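Local coordinates for periplasmic binding protein (Veillonella parvula, PDB 4MO9) that probably captures an iron-siderophore or related solute in the periplasm and hands it to an ABC transporter for uptake, at residues 212-217 with 294-299; 287-292 with 308-313; 315-320 with 324-329; 343-348 with 358-363. All coordinates share one frame; numbering follows the deposited sequence.

Contact 1: 212-217 with 294-299; sequences EEFGNS and TERQGW
Phe214, on an irregular loop after strand 201-206, meets Arg296 and Trp299 past the end of helix 282-295; Arg296 is also in irregular backbone, and Trp299 follows in a 3-10 turn, its N bonded to the O of Arg296. The pairing is a cation-pi stack in the C-terminal lobe of a solute-binding protein fold. The guanidinium of Arg296 lies flat over one face of the Phe214 ring. The two planes are 16° apart and their centres 4.0 Å apart. The overlap is displaced: CE1 of Phe214 is 3.6 Å from NE of Arg296. The Arg296 side chain reaches the ring as an extended chain, with chi2 and chi3 both near 180°. Its polar atoms are held from several directions. NH1 forms a salt bridge with Glu205, and NE and NH2 bond to the carbonyls of Pro211 and Gly210. These bonds hold the guanidinium flat against the ring, and the carboxylate of Glu205 probably offsets its charge. Glu205 also accepts from the backbone N of Gly215, so one carboxylate serves both segments. Trp299 adds apolar packing. Its ring covers the CD methylene of Arg296, and its CZ2 stands 4.2 Å from CZ of Phe214.

Contact 2: 287-292 with 308-313; sequences ALLKAF and KQVYSA
Leu289 of helix 282-295 packs on Val310 and Ser312 of strand 310-313, which starts soon after the short helix 303-306. Helix 282-295 lies against one side of the five-stranded mixed sheet of the C-terminal lobe. The axes of helix 287-292 and strand 310-313 approach to 9.6 Å, and their directions differ by 130°.

The contact across the segments is apolar. Leu289 reaches the strand with both methyl groups. Its CG is anti to the backbone N (chi1 -168°), which carries the branch point toward the sheet. CD1 lies 3.9 Å from CG1 of Val310. CD2 goes to the next inward-facing position and lies 4.0 Å from CB of Ser312. It also rests on the Tyr311 backbone, 4.1 Å from the carbonyl carbon of that residue. The side chains of Leu289 and Val310 lie alongside each other and run opposite ways. Ile262 and Met366 on the neighbouring strands, and Met368 just after the second, also touch Leu289.

The polar groups bond elsewhere. Ser312 presents its CB to Leu289, while its OG bonds to the carbonyl of Ile262 on the adjacent strand. Tyr311 points away from the helix, and its OH donates to OE1 of Gln309 at 2.9 Å. The tyrosine ring also stacks with His367 on the other side of the sheet.

With the polar atoms of Ser312 and Tyr311 bonded elsewhere, the helix is held on the sheet here by van der Waals packing and burial of apolar surface.

Contact 3: 315-320 with 324-329; sequences HGLPRE and AAVFEY
This is a buried apolar contact between a loop and the helix that follows it, close to the centre of the chain. The loop 315-320 comes after strand 310-313, and helix 324-334 begins a few residues later. Val326 faces back onto Leu317 and Pro318.

One methyl group carries the contact. CG2 of Val326 lies 3.5 Å from CB of Leu317. It therefore meets the root of the leucine, not its branched end. The same methyl sits 4.2 Å from CD of Pro318. Here the proline and valine side chains cross at about a right angle. In Val326, CG1 is anti to the backbone N (chi1 178°), and this places CG2 beside that N, facing the loop. Leu317 also touches Leu348 of helix 344-355. Trp224 of helix 224-230 touches both Pro318 and Val326.

The loop keeps its shape partly by bonds of its own. Arg319 folds back, and its NH1 donates to the O of Pro318 at 2.8 Å. A weak bond runs from NH1 to the O of Gly316 at 3.1 Å. The first acceptor is tilted 26° from the guanidinium plane. The backbone N of Arg319 is tied to Glu152. OE2 of Glu320 accepts from the N of Gly49, next in sequence to the ligand-pocket residue Ala48.

The contact sits near the centre of the chain, with the side chain of Pro318 about 12 Å from the bound trimethylamine oxide. Both facts are consistent with a place by the cleft between the lobes of a TroA-like periplasmic binding protein.

Contact 4: 343-348 with 358-363; sequences DPEATL and FSYSGI
Tyr360 points its ring edge at helix 344-355 and meets Glu345 and Leu348, about one helical turn apart. Both side chains cross the tyrosine at about a right angle. With CG of Tyr360 anti to the backbone N (chi1 178°), the ring extends from the loop to the helix. Its hydroxyl end reaches Glu345. The OH donates a weak hydrogen bond to OE2 at 3.4 Å. OE2 lies near the ring plane, but the carboxylate itself is turned 48° from that plane. The extended Glu345 chain also brings its CG methylene to 3.5 Å from the OH, so the hydroxyl is touched by the methylene as well as the carboxylate. Leu348 meets another part of the ring edge. Its CD2 stands 4.0 Å from CE1 of Tyr360. The ring of Trp364 meets that of Tyr360 as well, and Trp364 also touches Leu348.

The helix start is fixed independently. Asp343 is the N-cap residue, and its OD1 accepts from N of Ala346 at 3.1 Å, from well above the carboxylate plane.

The bond to Glu345 is long, and packing on Leu348 shares the work. The N-capped start of the last helix thus packs on the loop that leads into 365-367, the antiparallel edge strand of the five-stranded mixed sheet.

In the fold
Contacts 2 and 3 are buried, while contacts 1 and 4 each include an exposed residue. Contacts 1 and 2 share helix 282-295 and touch where Trp299 packs on the backbone of Phe292. Strand 310-313 of contact 2 leads through the loop of contact 3 into helix 324-334, and Tyr329 of that helix probably bonds to the carbonyl of Ser312. Contacts 3 and 4 join through helices 324-334 and 344-355, where Pro344 packs on Tyr329. The chemistry varies with place. The interior contacts 2 and 3 rely on aliphatic packing. Contact 1, its centre about 24 Å from the centre of the chain, stacks a charge on a ring. Contact 4 mixes a weak polar bond with packing.

Contact 1: 212-217 with 294-299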
loop_
_atom_site.group_PDB
_atom_site.type_symbol
_atom_site.label_atom_id
_atom_site.label_comp_id
_atom_site.label_asym_id
_atom_site.label_seq_id
_atom_site.Cartn_x
_atom_site.Cartn_y
_atom_site.Cartn_z
ATOM N N GLU A 212 -11.536 18.455 11.776
ATOM C CA GLU A 212 -12.099 18.622 13.118
ATOM C C GLU A 212 -11.673 17.560 14.149
ATOM O O GLU A 212 -11.878 17.744 15.351
ATOM C CB GLU A 212 -13.633 18.760 13.053
ATOM C CG GLU A 212 -14.393 17.493 12.642
ATOM C CD GLU A 212 -14.355 17.207 11.139
ATOM O OE1 GLU A 212 -13.702 17.963 10.382
ATOM O OE2 GLU A 212 -14.990 16.215 10.718
ATOM N N GLU A 213 -11.073 16.466 13.681
ATOM C CA GLU A 213 -10.590 15.410 14.574
ATOM C C GLU A 213 -9.273 14.840 14.051
ATOM O O GLU A 213 -9.180 14.467 12.878
ATOM C CB GLU A 213 -11.635 14.293 14.693
ATOM C CG GLU A 213 -11.258 13.174 15.660
ATOM C CD GLU A 213 -12.243 12.009 15.633
ATOM O OE1 GLU A 213 -13.130 11.988 14.749
ATOM O OE2 GLU A 213 -12.127 11.109 16.496
ATOM N N PHE A 214 -8.254 14.764 14.902
ATOM C CA PHE A 214 -6.953 14.261 14.447
ATOM C C PHE A 214 -7.009 12.780 14.113
ATOM O O PHE A 214 -7.569 11.981 14.865
ATOM C CB PHE A 214 -5.859 14.518 15.486
ATOM C CG PHE A 214 -5.278 15.907 15.426
ATOM C CD1 PHE A 214 -6.101 17.014 15.277
ATOM C CD2 PHE A 214 -3.907 16.103 15.522
ATOM C CE1 PHE A 214 -5.566 18.299 15.231
ATOM C CE2 PHE A 214 -3.367 17.378 15.472
ATOM C CZ PHE A 214 -4.195 18.477 15.325
ATOM N N GLY A 215 -6.436 12.416 12.973
ATOM C CA GLY A 215 -6.305 11.019 12.627
ATOM C C GLY A 215 -5.046 10.472 13.277
ATOM O O GLY A 215 -4.384 11.181 14.050
ATOM N N ASN A 216 -4.714 9.219 12.975
ATOM C CA ASN A 216 -3.520 8.599 13.535
ATOM C C ASN A 216 -2.232 9.223 13.018
ATOM O O ASN A 216 -2.127 9.554 11.830
ATOM C CB ASN A 216 -3.499 7.095 13.225
ATOM C CG ASN A 216 -4.546 6.323 14.001
ATOM O OD1 ASN A 216 -4.956 6.724 15.091
ATOM N ND2 ASN A 216 -4.977 5.208 13.446
ATOM N N SER A 217 -1.251 9.375 13.907
ATOM C CA SER A 217 0.103 9.726 13.482
ATOM C C SER A 217 0.952 8.479 13.636
ATOM O O SER A 217 0.409 7.377 13.767
ATOM C CB SER A 217 0.682 10.879 14.299
ATOM O OG SER A 217 1.875 11.363 13.695
ATOM N N THR A 294 -6.937 25.574 7.652
ATOM C CA THR A 294 -7.777 26.727 7.993
ATOM C C THR A 294 -8.733 26.467 9.162
ATOM O O THR A 294 -9.133 27.401 9.855
ATOM C CB THR A 294 -8.574 27.259 6.763
ATOM O OG1 THR A 294 -9.502 26.264 6.307
ATOM C CG2 THR A 294 -7.628 27.624 5.624
ATOM N N GLU A 295 -9.111 25.210 9.376
ATOM C CA GLU A 295 -10.085 24.892 10.420
ATOM C C GLU A 295 -9.419 24.572 11.765
ATOM O O GLU A 295 -10.069 24.624 12.814
ATOM C CB GLU A 295 -11.030 23.752 9.989
ATOM C CG GLU A 295 -11.843 24.003 8.702
ATOM C CD GLU A 295 -12.687 25.275 8.753
ATOM O OE1 GLU A 295 -13.878 25.202 9.141
ATOM O OE2 GLU A 295 -12.163 26.356 8.393
ATOM N N ARG A 296 -8.122 24.279 11.740
ATOM C CA ARG A 296 -7.404 23.864 12.946
ATOM C C ARG A 296 -6.715 25.023 13.661
ATOM O O ARG A 296 -5.976 25.796 13.046
ATOM C CB ARG A 296 -6.402 22.744 12.629
ATOM C CG ARG A 296 -7.073 21.412 12.355
ATOM C CD ARG A 296 -6.074 20.295 12.085
ATOM N NE ARG A 296 -6.758 19.008 11.954
ATOM C CZ ARG A 296 -6.146 17.848 11.738
ATOM N NH1 ARG A 296 -4.825 17.803 11.619
ATOM N NH2 ARG A 296 -6.857 16.728 11.628
ATOM N N GLN A 297 -6.980 25.138 14.960
ATOM C CA GLN A 297 -6.422 26.204 15.787
ATOM C C GLN A 297 -4.905 26.342 15.628
ATOM O O GLN A 297 -4.157 25.382 15.816
ATOM C CB GLN A 297 -6.805 25.986 17.257
ATOM C CG GLN A 297 -6.123 26.924 18.249
ATOM C CD GLN A 297 -7.019 27.299 19.418
ATOM O OE1 GLN A 297 -8.247 27.247 19.318
ATOM N NE2 GLN A 297 -6.407 27.692 20.533
ATOM N N GLY A 298 -4.464 27.532 15.235
ATOM C CA GLY A 298 -3.047 27.824 15.132
ATOM C C GLY A 298 -2.348 27.367 13.862
ATOM O O GLY A 298 -1.228 27.801 13.599
ATOM N N TRP A 299 -2.978 26.496 13.074
ATOM C CA TRP A 299 -2.306 25.952 11.886
ATOM C C TRP A 299 -1.951 27.029 10.858
ATOM O O TRP A 299 -0.950 26.904 10.154
ATOM C CB TRP A 299 -3.115 24.826 11.232
ATOM C CG TRP A 299 -2.878 23.485 11.864
ATOM C CD1 TRP A 299 -2.796 23.217 13.202
ATOM C CD2 TRP A 299 -2.665 22.237 11.189
ATOM N NE1 TRP A 299 -2.565 21.878 13.400
ATOM C CE2 TRP A 299 -2.471 21.253 12.183
ATOM C CE3 TRP A 299 -2.630 21.853 9.844
ATOM C CZ2 TRP A 299 -2.243 19.912 11.875
ATOM C CZ3 TRP A 299 -2.394 20.511 9.536
ATOM C CH2 TRP A 299 -2.210 19.558 10.549
#

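Contact 2: 287-292 with 308-313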
loop_
_atom_site.group_PDB
_atom_site.type_symbol
_atom_site.label_atom_id
_atom_site.label_comp_id
_atom_site.label_asym_id
_atom_site.label_seq_id
_atom_site.Cartn_x
_atom_site.Cartn_y
_atom_site.Cartn_z
ATOM N N ALA A 287 -9.125 21.696 -1.907
ATOM C CA ALA A 287 -9.988 22.303 -0.907
ATOM C C ALA A 287 -10.003 21.489 0.387
ATOM O O ALA A 287 -9.985 22.062 1.476
ATOM C CB ALA A 287 -11.394 22.488 -1.455
ATOM N N LEU A 288 -10.047 20.161 0.269
ATOM C CA LEU A 288 -10.034 19.295 1.443
ATOM C C LEU A 288 -8.725 19.434 2.235
ATOM O O LEU A 288 -8.746 19.494 3.470
ATOM C CB LEU A 288 -10.291 17.833 1.050
ATOM C CG LEU A 288 -11.711 17.534 0.547
ATOM C CD1 LEU A 288 -11.721 16.215 -0.211
ATOM C CD2 LEU A 288 -12.717 17.483 1.685
ATOM N N LEU A 289 -7.597 19.497 1.527
ATOM C CA LEU A 289 -6.295 19.683 2.171
ATOM C C LEU A 289 -6.216 21.056 2.835
ATOM O O LEU A 289 -5.845 21.171 4.009
ATOM C CB LEU A 289 -5.165 19.520 1.152
ATOM C CG LEU A 289 -3.752 19.405 1.730
ATOM C CD1 LEU A 289 -3.740 18.386 2.859
ATOM C CD2 LEU A 289 -2.740 18.960 0.663
ATOM N N LYS A 290 -6.582 22.097 2.093
ATOM C CA LYS A 290 -6.542 23.452 2.640
ATOM C C LYS A 290 -7.391 23.593 3.908
ATOM O O LYS A 290 -7.011 24.300 4.842
ATOM C CB LYS A 290 -6.968 24.481 1.587
ATOM C CG LYS A 290 -7.171 25.884 2.144
ATOM C CD LYS A 290 -7.461 26.896 1.043
ATOM C CE LYS A 290 -7.581 28.294 1.623
ATOM N NZ LYS A 290 -7.838 29.313 0.570
ATOM N N ALA A 291 -8.527 22.900 3.950
ATOM C CA ALA A 291 -9.408 22.981 5.114
ATOM C C ALA A 291 -8.733 22.522 6.412
ATOM O O ALA A 291 -9.031 23.059 7.487
ATOM C CB ALA A 291 -10.702 22.208 4.871
ATOM N N PHE A 292 -7.847 21.528 6.314
ATOM C CA PHE A 292 -7.044 21.106 7.460
ATOM C C PHE A 292 -6.277 22.281 8.067
ATOM O O PHE A 292 -6.220 22.429 9.287
ATOM C CB PHE A 292 -6.063 20.002 7.060
ATOM C CG PHE A 292 -6.678 18.631 7.012
ATOM C CD1 PHE A 292 -7.390 18.213 5.893
ATOM C CD2 PHE A 292 -6.550 17.761 8.090
ATOM C CE1 PHE A 292 -7.964 16.955 5.846
ATOM C CE2 PHE A 292 -7.122 16.493 8.049
ATOM C CZ PHE A 292 -7.831 16.091 6.925
ATOM N N LYS A 308 4.126 26.845 2.531
ATOM C CA LYS A 308 3.501 25.944 1.571
ATOM C C LYS A 308 4.267 24.625 1.547
ATOM O O LYS A 308 4.731 24.181 0.495
ATOM C CB LYS A 308 3.448 26.577 0.172
ATOM C CG LYS A 308 2.696 27.928 0.119
ATOM C CD LYS A 308 1.191 27.746 0.330
ATOM C CE LYS A 308 0.431 29.067 0.211
ATOM N NZ LYS A 308 -1.046 28.850 0.132
ATOM N N GLN A 309 4.425 24.020 2.720
ATOM C CA GLN A 309 5.058 22.713 2.815
ATOM C C GLN A 309 4.053 21.698 3.347
ATOM O O GLN A 309 4.373 20.882 4.223
ATOM C CB GLN A 309 6.308 22.773 3.698
ATOM C CG GLN A 309 7.423 23.633 3.109
ATOM C CD GLN A 309 8.003 23.035 1.840
ATOM O OE1 GLN A 309 8.098 21.817 1.701
ATOM N NE2 GLN A 309 8.396 23.895 0.907
ATOM N N VAL A 310 2.839 21.763 2.795
ATOM C CA VAL A 310 1.755 20.843 3.133
ATOM C C VAL A 310 1.461 19.947 1.930
ATOM O O VAL A 310 1.156 20.444 0.830
ATOM C CB VAL A 310 0.473 21.595 3.539
ATOM C CG1 VAL A 310 -0.643 20.608 3.862
ATOM C CG2 VAL A 310 0.748 22.486 4.731
ATOM N N TYR A 311 1.548 18.636 2.157
ATOM C CA TYR A 311 1.461 17.631 1.102
ATOM C C TYR A 311 0.442 16.562 1.461
ATOM O O TYR A 311 -0.068 16.533 2.579
ATOM C CB TYR A 311 2.823 16.950 0.919
ATOM C CG TYR A 311 3.918 17.903 0.526
ATOM C CD1 TYR A 311 4.587 18.661 1.481
ATOM C CD2 TYR A 311 4.271 18.061 -0.800
ATOM C CE1 TYR A 311 5.584 19.559 1.120
ATOM C CE2 TYR A 311 5.271 18.954 -1.173
ATOM C CZ TYR A 311 5.917 19.699 -0.209
ATOM O OH TYR A 311 6.912 20.571 -0.573
ATOM N N SER A 312 0.163 15.670 0.512
ATOM C CA SER A 312 -0.740 14.550 0.753
ATOM C C SER A 312 -0.394 13.412 -0.198
ATOM O O SER A 312 -0.134 13.653 -1.377
ATOM C CB SER A 312 -2.198 14.996 0.540
ATOM O OG SER A 312 -3.087 13.895 0.725
ATOM N N ALA A 313 -0.353 12.185 0.321
ATOM C CA ALA A 313 -0.150 10.998 -0.498
ATOM C C ALA A 313 -1.244 10.001 -0.141
ATOM O O ALA A 313 -1.793 10.058 0.960
ATOM C CB ALA A 313 1.223 10.396 -0.240
#

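Contact 3: 315-320 with 324-329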
loop_
_atom_site.group_PDB
_atom_site.type_symbol
_atom_site.label_atom_id
_atom_site.label_comp_id
_atom_site.label_asym_id
_atom_site.label_seq_id
_atom_site.Cartn_x
_atom_site.Cartn_y
_atom_site.Cartn_z
ATOM N N HIS A 315 -3.106 6.893 1.169
ATOM C CA HIS A 315 -2.886 5.963 2.285
ATOM C C HIS A 315 -2.776 4.500 1.859
ATOM O O HIS A 315 -2.188 3.676 2.575
ATOM C CB HIS A 315 -4.031 6.135 3.297
ATOM C CG HIS A 315 -3.773 5.532 4.646
ATOM N ND1 HIS A 315 -2.553 5.609 5.282
ATOM C CD2 HIS A 315 -4.601 4.883 5.500
ATOM C CE1 HIS A 315 -2.633 5.011 6.461
ATOM N NE2 HIS A 315 -3.866 4.567 6.618
ATOM N N GLY A 316 -3.337 4.167 0.698
ATOM C CA GLY A 316 -3.390 2.778 0.260
ATOM C C GLY A 316 -2.267 2.385 -0.685
ATOM O O GLY A 316 -2.250 1.278 -1.221
ATOM N N LEU A 317 -1.329 3.297 -0.907
ATOM C CA LEU A 317 -0.203 3.011 -1.784
ATOM C C LEU A 317 0.953 2.228 -1.135
ATOM O O LEU A 317 1.597 1.436 -1.828
ATOM C CB LEU A 317 0.315 4.283 -2.465
ATOM C CG LEU A 317 -0.608 4.965 -3.489
ATOM C CD1 LEU A 317 -0.024 6.309 -3.940
ATOM C CD2 LEU A 317 -0.851 4.050 -4.694
ATOM N N PRO A 318 1.231 2.439 0.175
ATOM C CA PRO A 318 2.288 1.637 0.811
ATOM C C PRO A 318 1.980 0.140 0.943
ATOM O O PRO A 318 0.872 -0.307 0.633
ATOM C CB PRO A 318 2.381 2.237 2.213
ATOM C CG PRO A 318 1.992 3.686 2.012
ATOM C CD PRO A 318 0.838 3.576 1.032
ATOM N N ARG A 319 2.961 -0.604 1.452
ATOM C CA ARG A 319 2.880 -2.064 1.595
ATOM C C ARG A 319 2.274 -2.749 0.366
ATOM O O ARG A 319 1.452 -3.672 0.486
ATOM C CB ARG A 319 2.218 -2.503 2.932
ATOM C CG ARG A 319 0.882 -1.836 3.332
ATOM C CD ARG A 319 -0.349 -2.486 2.670
ATOM N NE ARG A 319 -1.618 -1.891 3.123
ATOM C CZ ARG A 319 -2.302 -0.975 2.440
ATOM N NH1 ARG A 319 -1.845 -0.536 1.268
ATOM N NH2 ARG A 319 -3.448 -0.491 2.921
ATOM N N GLU A 320 2.713 -2.315 -0.816
ATOM C CA GLU A 320 2.215 -2.889 -2.066
ATOM C C GLU A 320 3.281 -2.966 -3.142
ATOM O O GLU A 320 4.330 -2.305 -3.057
ATOM C CB GLU A 320 1.014 -2.093 -2.615
ATOM C CG GLU A 320 -0.368 -2.652 -2.229
ATOM C CD GLU A 320 -0.625 -4.066 -2.764
ATOM O OE1 GLU A 320 0.183 -4.577 -3.591
ATOM O OE2 GLU A 320 -1.657 -4.670 -2.366
ATOM N N ALA A 324 6.940 1.718 -4.774
ATOM C CA ALA A 324 8.155 2.448 -5.146
ATOM C C ALA A 324 7.826 3.919 -5.361
ATOM O O ALA A 324 8.656 4.798 -5.106
ATOM C CB ALA A 324 8.769 1.863 -6.410
ATOM N N ALA A 325 6.613 4.182 -5.842
ATOM C CA ALA A 325 6.161 5.561 -6.036
ATOM C C ALA A 325 6.096 6.335 -4.719
ATOM O O ALA A 325 6.274 7.564 -4.701
ATOM C CB ALA A 325 4.810 5.588 -6.732
ATOM N N VAL A 326 5.816 5.635 -3.624
ATOM C CA VAL A 326 5.747 6.294 -2.318
ATOM C C VAL A 326 7.153 6.648 -1.841
ATOM O O VAL A 326 7.381 7.738 -1.307
ATOM C CB VAL A 326 5.075 5.405 -1.268
ATOM C CG1 VAL A 326 5.069 6.096 0.084
ATOM C CG2 VAL A 326 3.647 5.082 -1.688
ATOM N N PHE A 327 8.091 5.724 -2.030
ATOM C CA PHE A 327 9.496 5.987 -1.700
ATOM C C PHE A 327 9.966 7.238 -2.440
ATOM O O PHE A 327 10.600 8.118 -1.853
ATOM C CB PHE A 327 10.388 4.788 -2.087
ATOM C CG PHE A 327 10.419 3.675 -1.065
ATOM C CD1 PHE A 327 9.451 2.677 -1.077
ATOM C CD2 PHE A 327 11.445 3.598 -0.126
ATOM C CE1 PHE A 327 9.486 1.629 -0.155
ATOM C CE2 PHE A 327 11.493 2.541 0.812
ATOM C CZ PHE A 327 10.511 1.551 0.789
ATOM N N GLU A 328 9.638 7.323 -3.727
ATOM C CA GLU A 328 10.015 8.479 -4.539
ATOM C C GLU A 328 9.330 9.766 -4.082
ATOM O O GLU A 328 9.964 10.823 -3.988
ATOM C CB GLU A 328 9.690 8.217 -6.009
ATOM C CG GLU A 328 10.557 7.138 -6.668
ATOM C CD GLU A 328 10.278 7.030 -8.152
ATOM O OE1 GLU A 328 9.116 7.286 -8.558
ATOM O OE2 GLU A 328 11.213 6.714 -8.922
ATOM N N TYR A 329 8.037 9.679 -3.786
ATOM C CA TYR A 329 7.285 10.869 -3.353
ATOM C C TYR A 329 7.820 11.439 -2.050
ATOM O O TYR A 329 7.939 12.655 -1.896
ATOM C CB TYR A 329 5.802 10.536 -3.182
ATOM C CG TYR A 329 4.959 11.755 -2.885
ATOM C CD1 TYR A 329 4.387 11.955 -1.633
ATOM C CD2 TYR A 329 4.745 12.718 -3.863
ATOM C CE1 TYR A 329 3.610 13.082 -1.369
ATOM C CE2 TYR A 329 3.972 13.850 -3.609
ATOM C CZ TYR A 329 3.411 14.026 -2.363
ATOM O OH TYR A 329 2.644 15.154 -2.122
#

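Contact 4: 343-348 with 358-363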
loop_
_atom_site.group_PDB
_atom_site.type_symbol
_atom_site.label_atom_id
_atom_site.label_comp_id
_atom_site.label_asym_id
_atom_site.label_seq_id
_atom_site.Cartn_x
_atom_site.Cartn_y
_atom_site.Cartn_z
ATOM N N ASP A 343 9.970 11.342 -10.844
ATOM C CA ASP A 343 8.572 11.772 -10.970
ATOM C C ASP A 343 7.636 10.692 -10.424
ATOM O O ASP A 343 7.276 9.749 -11.143
ATOM C CB ASP A 343 8.240 12.071 -12.436
ATOM C CG ASP A 343 6.867 12.715 -12.614
ATOM O OD1 ASP A 343 5.964 12.498 -11.772
ATOM O OD2 ASP A 343 6.685 13.439 -13.615
ATOM N N PRO A 344 7.230 10.834 -9.154
ATOM C CA PRO A 344 6.482 9.782 -8.453
ATOM C C PRO A 344 5.125 9.511 -9.100
ATOM O O PRO A 344 4.699 8.348 -9.149
ATOM C CB PRO A 344 6.328 10.338 -7.029
ATOM C CG PRO A 344 7.394 11.418 -6.913
ATOM C CD PRO A 344 7.515 11.993 -8.291
ATOM N N GLU A 345 4.458 10.547 -9.607
ATOM C CA GLU A 345 3.189 10.313 -10.290
ATOM C C GLU A 345 3.402 9.511 -11.578
ATOM O O GLU A 345 2.633 8.604 -11.891
ATOM C CB GLU A 345 2.441 11.622 -10.594
ATOM C CG GLU A 345 0.954 11.361 -10.818
ATOM C CD GLU A 345 0.211 12.508 -11.458
ATOM O OE1 GLU A 345 0.716 13.656 -11.430
ATOM O OE2 GLU A 345 -0.894 12.249 -11.988
ATOM N N ALA A 346 4.448 9.848 -12.322
ATOM C CA ALA A 346 4.765 9.123 -13.547
ATOM C C ALA A 346 5.117 7.666 -13.240
ATOM O O ALA A 346 4.786 6.761 -14.023
ATOM C CB ALA A 346 5.896 9.811 -14.283
ATOM N N THR A 347 5.776 7.425 -12.107
ATOM C CA THR A 347 6.090 6.046 -11.695
ATOM C C THR A 347 4.829 5.212 -11.465
ATOM O O THR A 347 4.740 4.072 -11.932
ATOM C CB THR A 347 6.933 6.034 -10.413
ATOM O OG1 THR A 347 8.241 6.555 -10.708
ATOM C CG2 THR A 347 7.045 4.616 -9.861
ATOM N N LEU A 348 3.855 5.770 -10.744
ATOM C CA LEU A 348 2.604 5.053 -10.503
ATOM C C LEU A 348 1.871 4.807 -11.821
ATOM O O LEU A 348 1.469 3.670 -12.112
ATOM C CB LEU A 348 1.707 5.811 -9.509
ATOM C CG LEU A 348 0.431 5.091 -9.049
ATOM C CD1 LEU A 348 0.753 3.758 -8.354
ATOM C CD2 LEU A 348 -0.412 5.974 -8.145
ATOM N N PHE A 358 -5.931 -2.553 -15.565
ATOM C CA PHE A 358 -6.872 -1.487 -15.212
ATOM C C PHE A 358 -6.297 -0.143 -15.657
ATOM O O PHE A 358 -5.084 0.070 -15.550
ATOM C CB PHE A 358 -7.121 -1.479 -13.697
ATOM C CG PHE A 358 -7.383 -2.852 -13.116
ATOM C CD1 PHE A 358 -8.531 -3.558 -13.453
ATOM C CD2 PHE A 358 -6.485 -3.426 -12.227
ATOM C CE1 PHE A 358 -8.771 -4.822 -12.922
ATOM C CE2 PHE A 358 -6.714 -4.687 -11.692
ATOM C CZ PHE A 358 -7.861 -5.387 -12.041
ATOM N N SER A 359 -7.139 0.760 -16.156
ATOM C CA SER A 359 -6.646 2.046 -16.640
ATOM C C SER A 359 -6.245 2.958 -15.484
ATOM O O SER A 359 -6.892 2.981 -14.428
ATOM C CB SER A 359 -7.699 2.746 -17.501
ATOM O OG SER A 359 -8.858 3.037 -16.737
ATOM N N TYR A 360 -5.167 3.708 -15.677
ATOM C CA TYR A 360 -4.754 4.675 -14.677
ATOM C C TYR A 360 -5.638 5.921 -14.740
ATOM O O TYR A 360 -5.963 6.389 -15.832
ATOM C CB TYR A 360 -3.291 5.067 -14.884
ATOM C CG TYR A 360 -2.819 6.113 -13.901
ATOM C CD1 TYR A 360 -2.588 5.785 -12.572
ATOM C CD2 TYR A 360 -2.617 7.427 -14.300
ATOM C CE1 TYR A 360 -2.161 6.734 -11.662
ATOM C CE2 TYR A 360 -2.190 8.387 -13.401
ATOM C CZ TYR A 360 -1.961 8.033 -12.083
ATOM O OH TYR A 360 -1.539 8.996 -11.187
ATOM N N SER A 361 -6.033 6.428 -13.571
ATOM C CA SER A 361 -6.690 7.737 -13.438
ATOM C C SER A 361 -6.789 8.124 -11.960
ATOM O O SER A 361 -6.295 7.402 -11.091
ATOM C CB SER A 361 -8.081 7.752 -14.073
ATOM O OG SER A 361 -8.979 6.979 -13.310
ATOM N N GLY A 362 -7.409 9.264 -11.675
ATOM C CA GLY A 362 -7.561 9.711 -10.300
ATOM C C GLY A 362 -6.385 10.542 -9.812
ATOM O O GLY A 362 -5.511 10.905 -10.604
ATOM N N ILE A 363 -6.359 10.831 -8.510
ATOM C CA ILE A 363 -5.355 11.712 -7.907
ATOM C C ILE A 363 -4.730 11.012 -6.701
ATOM O O ILE A 363 -5.449 10.559 -5.808
ATOM C CB ILE A 363 -5.996 13.035 -7.427
ATOM C CG1 ILE A 363 -6.831 13.678 -8.543
ATOM C CG2 ILE A 363 -4.930 13.987 -6.872
ATOM C CD1 ILE A 363 -6.015 14.364 -9.610
#